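Local coordinates for malonyl-CoA-[acyl-carrier-protein] transacylase (Coxiella burnetii, PDB 3TQE), which probably transfers the malonyl group from malonyl-CoA to the holo acyl carrier protein, supplying malonyl-ACP for fatty acid synthesis, at residues V172-S177 and S204-M209. Numbering follows the deposited sequence.
Sequences VISGHS and SHCPLM. With GLY (glycine), chain B.
Leu208 lays its CD1 methyl over one face of the His176 imidazole, a CH-pi contact with CD1 4.1 Å from the ring centroid and 10° off the ring normal. The two side chains cross at about a right angle, and the second methyl, CD2, meets the ring at His176 NE2, 3.7 Å away. CD1 also packs on the Gly175 backbone, 3.6 Å from its C atom. His176 ND1 is hydrogen-bonded to Val159 N, which limits the turning of the ring. On the strand itself, Ser174, in the conformer described, carries its OG anti to its own nitrogen (chi1 -172°) and donates to Ser204 O at 2.9 Å, the hydroxyl lying 28° out of the carbonyl plane. Cys206 SG accepts a hydrogen bond from Leu208 N within its own loop. The contact joins strand 170-174, in the five-stranded mixed sheet, and the corner at Gly175 to the loop before helix 210-220. That loop carries His205, the predicted catalytic histidine, whose NE2 is hydrogen-bonded to Ser96 OG, while one conformer of Ser204 accepts a bond at OG from the bound glycine's nitrogen. Apolar packing and, in this conformer, a buried hydroxyl-carbonyl bond thus probably steady the loop beside His205.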
ATOM      1  N   VAL A 172      -0.231   5.483  12.318  1.00 15.93           N
ATOM      2  CA  VAL A 172      -1.374   4.618  12.628  1.00 15.94           C
ATOM      3  C   VAL A 172      -0.899   3.542  13.573  1.00 15.01           C
ATOM      4  O   VAL A 172       0.163   2.968  13.388  1.00 15.54           O
ATOM      5  CB  VAL A 172      -1.959   3.978  11.368  1.00 16.01           C
ATOM      6  CG1 VAL A 172      -3.116   3.073  11.704  1.00 18.09           C
ATOM      7  CG2 VAL A 172      -2.379   5.058  10.373  1.00 18.40           C
ATOM      8  N   ILE A 173      -1.668   3.344  14.639  1.00 13.83           N
ATOM      9  CA  ILE A 173      -1.436   2.270  15.579  1.00 13.87           C
ATOM     10  C   ILE A 173      -2.449   1.159  15.368  1.00 13.71           C
ATOM     11  O   ILE A 173      -3.497   1.359  14.781  1.00 14.38           O
ATOM     12  CB  ILE A 173      -1.459   2.775  17.039  1.00 14.05           C
ATOM     13  CG1 ILE A 173      -2.839   3.310  17.444  1.00 14.18           C
ATOM     14  CG2 ILE A 173      -0.356   3.827  17.216  1.00 15.53           C
ATOM     15  CD1 ILE A 173      -2.997   3.586  18.980  1.00 15.35           C
ATOM     16  N   SER A 174      -2.106  -0.017  15.842  1.00 13.31           N
ATOM     17  CA  SER A 174      -2.889  -1.203  15.640  0.50 13.10           C
ATOM     18  C   SER A 174      -2.804  -2.092  16.863  1.00 13.28           C
ATOM     19  O   SER A 174      -1.786  -2.101  17.532  1.00 14.34           O
ATOM     20  CB  SER A 174      -2.294  -1.942  14.450  0.50 13.29           C
ATOM     21  OG  SER A 174      -3.120  -2.996  14.088  0.50 15.26           O
ATOM     22  N   GLY A 175      -3.851  -2.858  17.109  1.00 12.71           N
ATOM     23  CA  GLY A 175      -3.814  -3.859  18.153  1.00 13.31           C
ATOM     24  C   GLY A 175      -5.201  -4.207  18.623  1.00 13.27           C
ATOM     25  O   GLY A 175      -6.180  -4.102  17.894  1.00 13.57           O
ATOM     26  N   HIS A 176      -5.270  -4.631  19.862  1.00 13.16           N
ATOM     27  CA  HIS A 176      -6.557  -4.899  20.447  1.00 13.38           C
ATOM     28  C   HIS A 176      -7.375  -3.640  20.550  1.00 13.48           C
ATOM     29  O   HIS A 176      -6.836  -2.579  20.865  1.00 13.44           O
ATOM     30  CB  HIS A 176      -6.391  -5.474  21.830  1.00 14.10           C
ATOM     31  CG  HIS A 176      -5.858  -6.858  21.820  1.00 14.89           C
ATOM     32  ND1 HIS A 176      -4.593  -7.173  22.256  1.00 16.82           N
ATOM     33  CD2 HIS A 176      -6.426  -8.018  21.415  1.00 17.28           C
ATOM     34  CE1 HIS A 176      -4.408  -8.475  22.124  1.00 18.09           C
ATOM     35  NE2 HIS A 176      -5.514  -9.011  21.638  1.00 18.11           N
ATOM     36  N   SER A 177      -8.672  -3.770  20.337  1.00 13.51           N
ATOM     37  CA  SER A 177      -9.524  -2.607  20.245  1.00 14.17           C
ATOM     38  C   SER A 177      -9.477  -1.766  21.507  1.00 13.58           C
ATOM     39  O   SER A 177      -9.403  -0.554  21.438  1.00 14.15           O
ATOM     40  CB  SER A 177     -10.954  -2.980  19.935  1.00 17.25           C
ATOM     41  OG  SER A 177     -11.388  -3.940  20.798  1.00 22.02           O
ATOM     42  N   SER A 204      -3.870  -4.591  11.327  1.00 17.12           N
ATOM     43  CA  SER A 204      -2.744  -5.010  10.513  0.50 16.92           C
ATOM     44  C   SER A 204      -1.424  -4.494  11.067  1.00 16.31           C
ATOM     45  O   SER A 204      -1.395  -3.581  11.892  1.00 16.26           O
ATOM     46  CB  SER A 204      -2.956  -4.558   9.067  0.50 17.20           C
ATOM     47  OG  SER A 204      -3.170  -3.170   8.979  0.50 19.38           O
ATOM     48  N   HIS A 205      -0.337  -5.118  10.629  1.00 15.77           N
ATOM     49  CA  HIS A 205       1.005  -4.692  10.948  1.00 16.28           C
ATOM     50  C   HIS A 205       1.288  -4.695  12.408  1.00 18.55           C
ATOM     51  O   HIS A 205       1.904  -3.776  12.911  1.00 20.18           O
ATOM     52  CB  HIS A 205       1.268  -3.321  10.337  1.00 16.66           C
ATOM     53  CG  HIS A 205       1.024  -3.327   8.885  1.00 15.92           C
ATOM     54  ND1 HIS A 205       1.754  -4.118   8.035  1.00 18.54           N
ATOM     55  CD2 HIS A 205       0.067  -2.745   8.131  1.00 19.16           C
ATOM     56  CE1 HIS A 205       1.275  -3.992   6.807  1.00 20.27           C
ATOM     57  NE2 HIS A 205       0.237  -3.184   6.848  1.00 21.35           N
ATOM     58  N   CYS A 206       0.841  -5.756  13.060  1.00 18.38           N
ATOM     59  CA  CYS A 206       1.144  -5.982  14.447  1.00 18.96           C
ATOM     60  C   CYS A 206       1.102  -7.460  14.698  1.00 18.07           C
ATOM     61  O   CYS A 206       0.668  -8.218  13.846  1.00 16.56           O
ATOM     62  CB  CYS A 206       0.176  -5.208  15.351  1.00 20.40           C
ATOM     63  SG  CYS A 206      -1.432  -5.914  15.629  1.00 21.47           S
ATOM     64  N   PRO A 207       1.535  -7.898  15.876  1.00 18.42           N
ATOM     65  CA  PRO A 207       1.604  -9.327  16.127  1.00 18.28           C
ATOM     66  C   PRO A 207       0.274 -10.068  16.099  1.00 17.83           C
ATOM     67  O   PRO A 207       0.263 -11.286  15.953  1.00 17.77           O
ATOM     68  CB  PRO A 207       2.226  -9.383  17.523  1.00 20.10           C
ATOM     69  CG  PRO A 207       3.048  -8.194  17.581  1.00 20.66           C
ATOM     70  CD  PRO A 207       2.292  -7.142  16.884  1.00 18.94           C
ATOM     71  N   LEU A 208      -0.848  -9.365  16.176  1.00 16.85           N
ATOM     72  CA  LEU A 208      -2.126 -10.043  16.019  1.00 16.96           C
ATOM     73  C   LEU A 208      -2.325 -10.656  14.648  1.00 16.25           C
ATOM     74  O   LEU A 208      -3.183 -11.504  14.473  1.00 16.29           O
ATOM     75  CB  LEU A 208      -3.285  -9.111  16.313  1.00 17.23           C
ATOM     76  CG  LEU A 208      -3.295  -8.580  17.738  1.00 17.27           C
ATOM     77  CD1 LEU A 208      -4.502  -7.701  17.888  1.00 19.06           C
ATOM     78  CD2 LEU A 208      -3.302  -9.733  18.747  1.00 19.33           C
HETATM   79  N   MSE A 209      -1.524 -10.230  13.675  1.00 14.05           N
HETATM   80  CA  MSE A 209      -1.589 -10.811  12.359  1.00 14.25           C
HETATM   81  C   MSE A 209      -0.781 -12.089  12.237  1.00 13.86           C
HETATM   82  O   MSE A 209      -0.772 -12.699  11.177  1.00 14.27           O
HETATM   83  CB  MSE A 209      -1.101  -9.808  11.332  1.00 14.12           C
HETATM   84  CG  MSE A 209      -2.014  -8.681  11.049  1.00 16.89           C
HETATM   85 SE   MSE A 209      -3.776  -9.173  10.366  1.00 18.12          SE
HETATM   86  CE  MSE A 209      -4.742  -9.027  12.028  1.00 19.18           C
TER
HETATM   87  N   GLY B 314      -2.891  -1.585   6.246  1.00 46.42           N
HETATM   88  CA  GLY B 314      -3.529  -2.203   5.038  1.00 45.67           C
HETATM   89  C   GLY B 314      -3.012  -3.601   4.749  1.00 45.14           C
HETATM   90  O   GLY B 314      -3.083  -4.138   3.625  1.00 43.80           O
HETATM   91  OXT GLY B 314      -2.484  -4.232   5.649  1.00 44.96           O